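Gram-negative insecticidal protein (Chromobacterium piscinae, PDB 6FBM) is an insecticidal toxin of the MACPF and beta-tripod families that probably acts by forming pores in membranes of target insect cells. Local coordinates at residues 338-343 with 361-366; 351-356 with 436-441. All coordinates share one frame; numbering follows the deposited sequence.

Contact 1. Residues 338-343 with 361-366; sequences SEDLAV and RNHASV
Asp340 covers one face of the His363 ring. Its CB is 3.9 Å from the centroid of that ring, a CH-pi contact. The carboxylate reaches on over the same face, tilted 32° to the ring. Asp340 OD1 ends above the rim, 3.2 Å from His363 NE2, at an angle too poor for a hydrogen bond. Leu341 O lies at the edge of the ring, near its plane. His363 ND1 makes a weak bond of 3.4 Å to Asn362 O within its own segment.

The second flat pair is Glu339 and Arg361. Their carboxylate and guanidinium planes are 10° apart. Glu339 OE1 sits over one guanidinium face, toward the rim, 3.7 Å from Arg361 NE. This is a long salt bridge of charges alone. Glu339 CG is beside the backbone N (chi1 -62°), and the extended chain then runs out to the CD of Arg361. Each group has a stronger partner elsewhere: Glu339 OE1 pairs with Arg454, and Arg361 NE donates to Val455 O.

The backbones also come close. Arg361 CA is 3.1 Å from Asp340 O, a CA-H...O contact. The methyl of Ala342 packs on Asn362 O. Asn362 OD1 accepts from Ala364 N at 2.8 Å, an Asx turn in the loop after strand 358-360.

Strands 342-346 and 358-360 pair next to this contact, through backbone bonds of Ala342 and Gln360. Here the pairing gives way to side chains laid over flat faces. The Asp340 carboxylate would probably stabilise a positive charge on His363, so charge, as well as contact over the ring face, probably helps hold the segments together.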
ATOM      1  N   SER A 338      65.697 -57.628 -40.194  1.00 24.05           N
ATOM      2  CA  SER A 338      66.792 -57.201 -41.071  1.00 24.02           C
ATOM      3  C   SER A 338      67.041 -55.739 -40.793  1.00 22.64           C
ATOM      4  O   SER A 338      68.167 -55.347 -40.441  1.00 24.64           O
ATOM      5  CB  SER A 338      66.452 -57.412 -42.559  1.00 24.88           C
ATOM      6  OG  SER A 338      65.915 -58.722 -42.765  1.00 27.71           O
ATOM      7  N   GLU A 339      65.967 -54.947 -40.892  1.00 19.51           N
ATOM      8  CA  GLU A 339      66.061 -53.504 -40.695  1.00 17.79           C
ATOM      9  C   GLU A 339      66.136 -53.098 -39.230  1.00 17.42           C
ATOM     10  O   GLU A 339      65.688 -53.820 -38.326  1.00 18.62           O
ATOM     11  CB  GLU A 339      64.927 -52.803 -41.405  1.00 17.24           C
ATOM     12  CG  GLU A 339      64.951 -53.021 -42.912  1.00 16.59           C
ATOM     13  CD  GLU A 339      63.755 -52.409 -43.588  1.00 15.99           C
ATOM     14  OE1 GLU A 339      63.821 -52.161 -44.805  1.00 15.60           O
ATOM     15  OE2 GLU A 339      62.742 -52.172 -42.906  1.00 15.36           O
ATOM     16  N   ASP A 340      66.775 -51.961 -39.006  1.00 16.74           N
ATOM     17  CA  ASP A 340      66.871 -51.349 -37.693  1.00 16.28           C
ATOM     18  C   ASP A 340      65.630 -50.454 -37.525  1.00 15.14           C
ATOM     19  O   ASP A 340      65.166 -49.834 -38.479  1.00 14.06           O
ATOM     20  CB  ASP A 340      68.128 -50.468 -37.586  1.00 17.16           C
ATOM     21  CG  ASP A 340      69.443 -51.246 -37.587  1.00 18.00           C
ATOM     22  OD1 ASP A 340      69.517 -52.348 -37.008  1.00 17.86           O
ATOM     23  OD2 ASP A 340      70.439 -50.684 -38.130  1.00 19.95           O
ATOM     24  N   LEU A 341      65.112 -50.385 -36.304  1.00 14.21           N
ATOM     25  CA  LEU A 341      64.019 -49.490 -35.948  1.00 13.81           C
ATOM     26  C   LEU A 341      64.367 -48.810 -34.650  1.00 13.04           C
ATOM     27  O   LEU A 341      64.739 -49.467 -33.694  1.00 12.31           O
ATOM     28  CB  LEU A 341      62.719 -50.259 -35.714  1.00 14.00           C
ATOM     29  CG  LEU A 341      61.505 -49.446 -35.274  1.00 14.16           C
ATOM     30  CD1 LEU A 341      61.141 -48.420 -36.335  1.00 14.42           C
ATOM     31  CD2 LEU A 341      60.346 -50.385 -35.003  1.00 14.64           C
ATOM     32  N   ALA A 342      64.243 -47.489 -34.630  1.00 12.38           N
ATOM     33  CA  ALA A 342      64.237 -46.754 -33.393  1.00 11.87           C
ATOM     34  C   ALA A 342      63.002 -45.831 -33.407  1.00 11.57           C
ATOM     35  O   ALA A 342      62.576 -45.330 -34.471  1.00 11.68           O
ATOM     36  CB  ALA A 342      65.513 -45.973 -33.235  1.00 11.92           C
ATOM     37  N   VAL A 343      62.429 -45.646 -32.216  1.00 10.29           N
ATOM     38  CA  VAL A 343      61.278 -44.799 -32.047  1.00  9.89           C
ATOM     39  C   VAL A 343      61.541 -43.798 -30.962  1.00  9.47           C
ATOM     40  O   VAL A 343      62.340 -44.021 -30.055  1.00  9.60           O
ATOM     41  CB  VAL A 343      59.997 -45.585 -31.730  1.00 10.14           C
ATOM     42  CG1 VAL A 343      59.583 -46.423 -32.936  1.00 10.17           C
ATOM     43  CG2 VAL A 343      60.154 -46.447 -30.472  1.00 10.13           C
ATOM     44  N   ARG A 361      64.401 -45.835 -39.523  1.00 14.68           N
ATOM     45  CA  ARG A 361      65.056 -47.071 -39.927  1.00 15.08           C
ATOM     46  C   ARG A 361      66.532 -47.107 -39.525  1.00 15.62           C
ATOM     47  O   ARG A 361      67.410 -47.261 -40.373  1.00 17.49           O
ATOM     48  CB  ARG A 361      64.921 -47.295 -41.431  1.00 15.11           C
ATOM     49  CG  ARG A 361      65.106 -48.774 -41.808  1.00 15.24           C
ATOM     50  CD  ARG A 361      65.071 -48.949 -43.302  1.00 15.22           C
ATOM     51  NE  ARG A 361      63.805 -48.535 -43.861  1.00 15.63           N
ATOM     52  CZ  ARG A 361      63.563 -48.408 -45.168  1.00 16.86           C
ATOM     53  NH1 ARG A 361      64.505 -48.684 -46.075  1.00 17.54           N
ATOM     54  NH2 ARG A 361      62.366 -48.005 -45.576  1.00 16.77           N
ATOM     55  N   ASN A 362      66.820 -46.980 -38.233  1.00 15.51           N
ATOM     56  CA  ASN A 362      68.208 -46.991 -37.736  1.00 14.95           C
ATOM     57  C   ASN A 362      68.220 -47.207 -36.212  1.00 15.18           C
ATOM     58  O   ASN A 362      67.171 -47.434 -35.618  1.00 13.86           O
ATOM     59  CB  ASN A 362      68.933 -45.702 -38.153  1.00 14.78           C
ATOM     60  CG  ASN A 362      68.379 -44.452 -37.496  1.00 14.61           C
ATOM     61  OD1 ASN A 362      68.380 -44.333 -36.267  1.00 14.54           O
ATOM     62  ND2 ASN A 362      67.968 -43.482 -38.312  1.00 14.28           N
ATOM     63  N   HIS A 363      69.409 -47.158 -35.603  1.00 16.12           N
ATOM     64  CA  HIS A 363      69.604 -47.357 -34.154  1.00 16.70           C
ATOM     65  C   HIS A 363      70.168 -46.127 -33.448  1.00 17.17           C
ATOM     66  O   HIS A 363      70.631 -46.238 -32.318  1.00 17.36           O
ATOM     67  CB  HIS A 363      70.565 -48.524 -33.885  1.00 17.55           C
ATOM     68  CG  HIS A 363      69.924 -49.879 -33.893  1.00 18.95           C
ATOM     69  ND1 HIS A 363      68.566 -50.076 -34.066  1.00 19.18           N
ATOM     70  CD2 HIS A 363      70.463 -51.110 -33.707  1.00 19.75           C
ATOM     71  CE1 HIS A 363      68.305 -51.370 -34.015  1.00 19.20           C
ATOM     72  NE2 HIS A 363      69.436 -52.017 -33.792  1.00 20.79           N
ATOM     73  N   ALA A 364      70.091 -44.949 -34.080  1.00 18.08           N
ATOM     74  CA  ALA A 364      70.686 -43.730 -33.528  1.00 17.88           C
ATOM     75  C   ALA A 364      70.088 -43.347 -32.181  1.00 18.14           C
ATOM     76  O   ALA A 364      68.933 -43.683 -31.885  1.00 18.63           O
ATOM     77  CB  ALA A 364      70.534 -42.576 -34.503  1.00 17.32           C
ATOM     78  N   SER A 365      70.900 -42.668 -31.365  1.00 19.23           N
ATOM     79  CA  SER A 365      70.448 -42.099 -30.080  1.00 20.17           C
ATOM     80  C   SER A 365      69.571 -40.851 -30.218  1.00 18.48           C
ATOM     81  O   SER A 365      68.939 -40.447 -29.261  1.00 16.89           O
ATOM     82  CB  SER A 365      71.646 -41.761 -29.209  1.00 21.63           C
ATOM     83  OG  SER A 365      72.084 -42.924 -28.541  1.00 27.83           O
ATOM     84  N   VAL A 366      69.596 -40.255 -31.416  1.00 17.42           N
ATOM     85  CA  VAL A 366      69.011 -38.960 -31.736  1.00 17.31           C
ATOM     86  C   VAL A 366      67.939 -39.175 -32.811  1.00 17.63           C
ATOM     87  O   VAL A 366      68.148 -39.951 -33.765  1.00 19.85           O
ATOM     88  CB  VAL A 366      70.091 -38.045 -32.332  1.00 17.72           C
ATOM     89  CG1 VAL A 366      69.534 -36.661 -32.667  1.00 18.74           C
ATOM     90  CG2 VAL A 366      71.264 -37.922 -31.372  1.00 18.76           C
TER

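Contact 2. Residues 351-356 with 436-441; sequences GYKMVG and DYVCVH
Met354 and Tyr437 form a single backbone bridge at the tight centre of this contact. Met354 N donates to Asp436 O at 2.8 Å. Val438 N donates to Met354 O at 2.9 Å. The two bonds flank Tyr437 in the pattern of a parallel bridge, although the segments run 75° apart. Met354 O also lies over one face of the Tyr437 ring. CG of Met354 meets Tyr437 CD2 at 4.0 Å, and the ring hydroxyl bonds to Gly419 O.

Lys353 CB presses on Val438 CG2 at 3.3 Å. Chi1 of -52° sets CG of the lysine anti to the carbonyl carbon and alongside the Val438 methyls. Val355 CG1 packs against Val440 CG2. Where the direct backbone bonds stop, a water donates to both Val355 O and Val438 O. The outer end is looser. Lys353 NZ stops 4.0 Å from Asp436 OD1, beyond a salt bridge, while Asp436 OD2 bonds to Thr348.

The contact joins two sheets. Lys353 pairs with Phe374 of strand 373-376, and Cys439 pairs with Lys384 of strand 383-384. Leu383 packs on Lys353, Val438 and Val440, and Trp389 meets the Tyr437 ring edge-to-face.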
ATOM      1  N   GLY A 351      50.056 -28.937 -20.675  1.00 17.65           N
ATOM      2  CA  GLY A 351      48.864 -29.305 -21.413  1.00 16.89           C
ATOM      3  C   GLY A 351      49.043 -29.635 -22.897  1.00 16.39           C
ATOM      4  O   GLY A 351      48.043 -29.828 -23.623  1.00 15.89           O
ATOM      5  N   TYR A 352      50.296 -29.737 -23.364  1.00 14.91           N
ATOM      6  CA  TYR A 352      50.560 -30.231 -24.708  1.00 13.99           C
ATOM      7  C   TYR A 352      50.549 -31.749 -24.666  1.00 13.23           C
ATOM      8  O   TYR A 352      50.951 -32.349 -23.677  1.00 12.96           O
ATOM      9  CB  TYR A 352      51.896 -29.751 -25.224  1.00 13.83           C
ATOM     10  CG  TYR A 352      51.886 -28.339 -25.747  1.00 14.03           C
ATOM     11  CD1 TYR A 352      52.130 -27.253 -24.894  1.00 14.08           C
ATOM     12  CD2 TYR A 352      51.680 -28.096 -27.091  1.00 13.49           C
ATOM     13  CE1 TYR A 352      52.139 -25.966 -25.367  1.00 13.90           C
ATOM     14  CE2 TYR A 352      51.694 -26.813 -27.580  1.00 14.34           C
ATOM     15  CZ  TYR A 352      51.914 -25.739 -26.714  1.00 14.40           C
ATOM     16  OH  TYR A 352      51.922 -24.456 -27.219  1.00 13.99           O
ATOM     17  N   LYS A 353      50.088 -32.363 -25.750  1.00 13.29           N
ATOM     18  CA  LYS A 353      49.824 -33.802 -25.763  1.00 13.32           C
ATOM     19  C   LYS A 353      50.465 -34.504 -26.962  1.00 12.08           C
ATOM     20  O   LYS A 353      50.546 -33.947 -28.048  1.00 12.69           O
ATOM     21  CB  LYS A 353      48.323 -34.057 -25.755  1.00 13.62           C
ATOM     22  CG  LYS A 353      47.553 -33.339 -24.652  1.00 14.17           C
ATOM     23  CD  LYS A 353      47.901 -33.841 -23.240  1.00 14.41           C
ATOM     24  CE  LYS A 353      47.251 -32.980 -22.168  1.00 14.31           C
ATOM     25  NZ  LYS A 353      47.205 -33.714 -20.877  1.00 15.12           N
ATOM     26  N   MET A 354      50.908 -35.729 -26.723  1.00 10.84           N
ATOM     27  CA  MET A 354      51.466 -36.614 -27.739  1.00  9.93           C
ATOM     28  C   MET A 354      50.362 -37.230 -28.544  1.00  9.80           C
ATOM     29  O   MET A 354      49.333 -37.626 -27.969  1.00  9.69           O
ATOM     30  CB  MET A 354      52.270 -37.735 -27.071  1.00  9.54           C
ATOM     31  CG  MET A 354      52.859 -38.777 -28.012  1.00  9.25           C
ATOM     32  SD  MET A 354      53.773 -39.939 -27.020  1.00  8.65           S
ATOM     33  CE  MET A 354      54.113 -41.193 -28.265  1.00  9.11           C
ATOM     34  N   VAL A 355      50.581 -37.321 -29.862  1.00  9.71           N
ATOM     35  CA  VAL A 355      49.654 -38.035 -30.754  1.00  9.96           C
ATOM     36  C   VAL A 355      50.258 -39.252 -31.468  1.00 10.48           C
ATOM     37  O   VAL A 355      49.519 -40.045 -32.074  1.00 10.60           O
ATOM     38  CB  VAL A 355      49.051 -37.090 -31.790  1.00  9.95           C
ATOM     39  CG1 VAL A 355      48.205 -36.054 -31.073  1.00 10.12           C
ATOM     40  CG2 VAL A 355      50.120 -36.429 -32.645  1.00  9.78           C
ATOM     41  N   GLY A 356      51.586 -39.416 -31.383  1.00 10.98           N
ATOM     42  CA  GLY A 356      52.275 -40.504 -32.068  1.00 10.94           C
ATOM     43  C   GLY A 356      53.754 -40.506 -31.801  1.00 10.95           C
ATOM     44  O   GLY A 356      54.289 -39.527 -31.282  1.00 11.81           O
ATOM     45  N   ASP A 436      50.250 -38.740 -21.428  1.00 14.86           N
ATOM     46  CA  ASP A 436      49.933 -37.558 -22.212  1.00 14.68           C
ATOM     47  C   ASP A 436      49.664 -37.872 -23.678  1.00 13.58           C
ATOM     48  O   ASP A 436      49.619 -36.971 -24.508  1.00 13.71           O
ATOM     49  CB  ASP A 436      51.058 -36.513 -22.073  1.00 16.10           C
ATOM     50  CG  ASP A 436      51.253 -35.997 -20.634  1.00 16.62           C
ATOM     51  OD1 ASP A 436      50.284 -36.078 -19.806  1.00 18.38           O
ATOM     52  OD2 ASP A 436      52.358 -35.476 -20.365  1.00 17.19           O
ATOM     53  N   TYR A 437      49.444 -39.145 -24.015  1.00 12.97           N
ATOM     54  CA  TYR A 437      48.936 -39.507 -25.339  1.00 11.96           C
ATOM     55  C   TYR A 437      47.446 -39.202 -25.421  1.00 11.75           C
ATOM     56  O   TYR A 437      46.677 -39.526 -24.507  1.00 10.34           O
ATOM     57  CB  TYR A 437      49.163 -40.986 -25.655  1.00 11.87           C
ATOM     58  CG  TYR A 437      48.902 -41.364 -27.100  1.00 11.67           C
ATOM     59  CD1 TYR A 437      47.624 -41.640 -27.540  1.00 11.86           C
ATOM     60  CD2 TYR A 437      49.948 -41.452 -28.017  1.00 12.00           C
ATOM     61  CE1 TYR A 437      47.379 -41.984 -28.870  1.00 12.48           C
ATOM     62  CE2 TYR A 437      49.714 -41.811 -29.340  1.00 12.38           C
ATOM     63  CZ  TYR A 437      48.434 -42.092 -29.758  1.00 12.45           C
ATOM     64  OH  TYR A 437      48.199 -42.442 -31.062  1.00 12.87           O
ATOM     65  N   VAL A 438      47.050 -38.606 -26.550  1.00 11.88           N
ATOM     66  CA  VAL A 438      45.661 -38.323 -26.807  1.00 12.29           C
ATOM     67  C   VAL A 438      45.290 -38.680 -28.217  1.00 12.47           C
ATOM     68  O   VAL A 438      46.145 -38.739 -29.117  1.00 13.05           O
ATOM     69  CB  VAL A 438      45.307 -36.830 -26.560  1.00 12.46           C
ATOM     70  CG1 VAL A 438      45.528 -36.483 -25.103  1.00 12.83           C
ATOM     71  CG2 VAL A 438      46.118 -35.904 -27.469  1.00 12.57           C
ATOM     72  N   CYS A 439      43.994 -38.910 -28.384  1.00 12.55           N
ATOM     73  CA  CYS A 439      43.363 -38.963 -29.685  1.00 12.75           C
ATOM     74  C   CYS A 439      42.742 -37.615 -29.956  1.00 13.42           C
ATOM     75  O   CYS A 439      42.550 -36.820 -29.041  1.00 13.31           O
ATOM     76  CB  CYS A 439      42.303 -40.056 -29.691  1.00 12.08           C
ATOM     77  SG  CYS A 439      43.002 -41.650 -29.356  1.00 11.24           S
ATOM     78  N   VAL A 440      42.412 -37.390 -31.216  1.00 14.46           N
ATOM     79  CA  VAL A 440      41.946 -36.114 -31.699  1.00 15.79           C
ATOM     80  C   VAL A 440      40.547 -36.333 -32.217  1.00 16.87           C
ATOM     81  O   VAL A 440      40.277 -37.375 -32.808  1.00 17.97           O
ATOM     82  CB  VAL A 440      42.873 -35.605 -32.822  1.00 16.79           C
ATOM     83  CG1 VAL A 440      42.411 -34.226 -33.331  1.00 17.04           C
ATOM     84  CG2 VAL A 440      44.301 -35.505 -32.289  1.00 17.08           C
ATOM     85  N   HIS A 441      39.651 -35.381 -31.976  1.00 18.05           N
ATOM     86  CA  HIS A 441      38.265 -35.539 -32.406  1.00 19.53           C
ATOM     87  C   HIS A 441      38.183 -35.568 -33.937  1.00 20.87           C
ATOM     88  O   HIS A 441      38.886 -34.817 -34.612  1.00 21.49           O
ATOM     89  CB  HIS A 441      37.337 -34.445 -31.831  1.00 19.66           C
ATOM     90  CG  HIS A 441      35.883 -34.749 -32.018  1.00 18.96           C
ATOM     91  ND1 HIS A 441      35.118 -34.138 -32.986  1.00 19.32           N
ATOM     92  CD2 HIS A 441      35.054 -35.594 -31.370  1.00 18.86           C
ATOM     93  CE1 HIS A 441      33.883 -34.611 -32.942  1.00 19.22           C
ATOM     94  NE2 HIS A 441      33.822 -35.510 -31.982  1.00 19.27           N
TER
HETATM   95  O   HOH W   1      46.754 -39.618 -31.600  1.00  9.07           O

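In the fold
Contact 2 is buried, with its centre about 23 Å from the centre of the chain. Contact 1 is partly buried and lies farther out, about 45 Å away. Their centres are about 24 Å apart and they do not touch. Both belong to the Vps62-like part of the chain, and their segments alternate along it. Strand 342-346 of contact 1 is followed by strand 352-354 of contact 2. Contact 1 joins the loops that flank two paired strands of one sheet, 18 residues apart at their closest ends. Contact 2 bridges different sheets, 80 residues apart at their closest ends. The outer contact relies on charged and aromatic faces, the inner one on backbone bonds, a bridging water and apolar side chains.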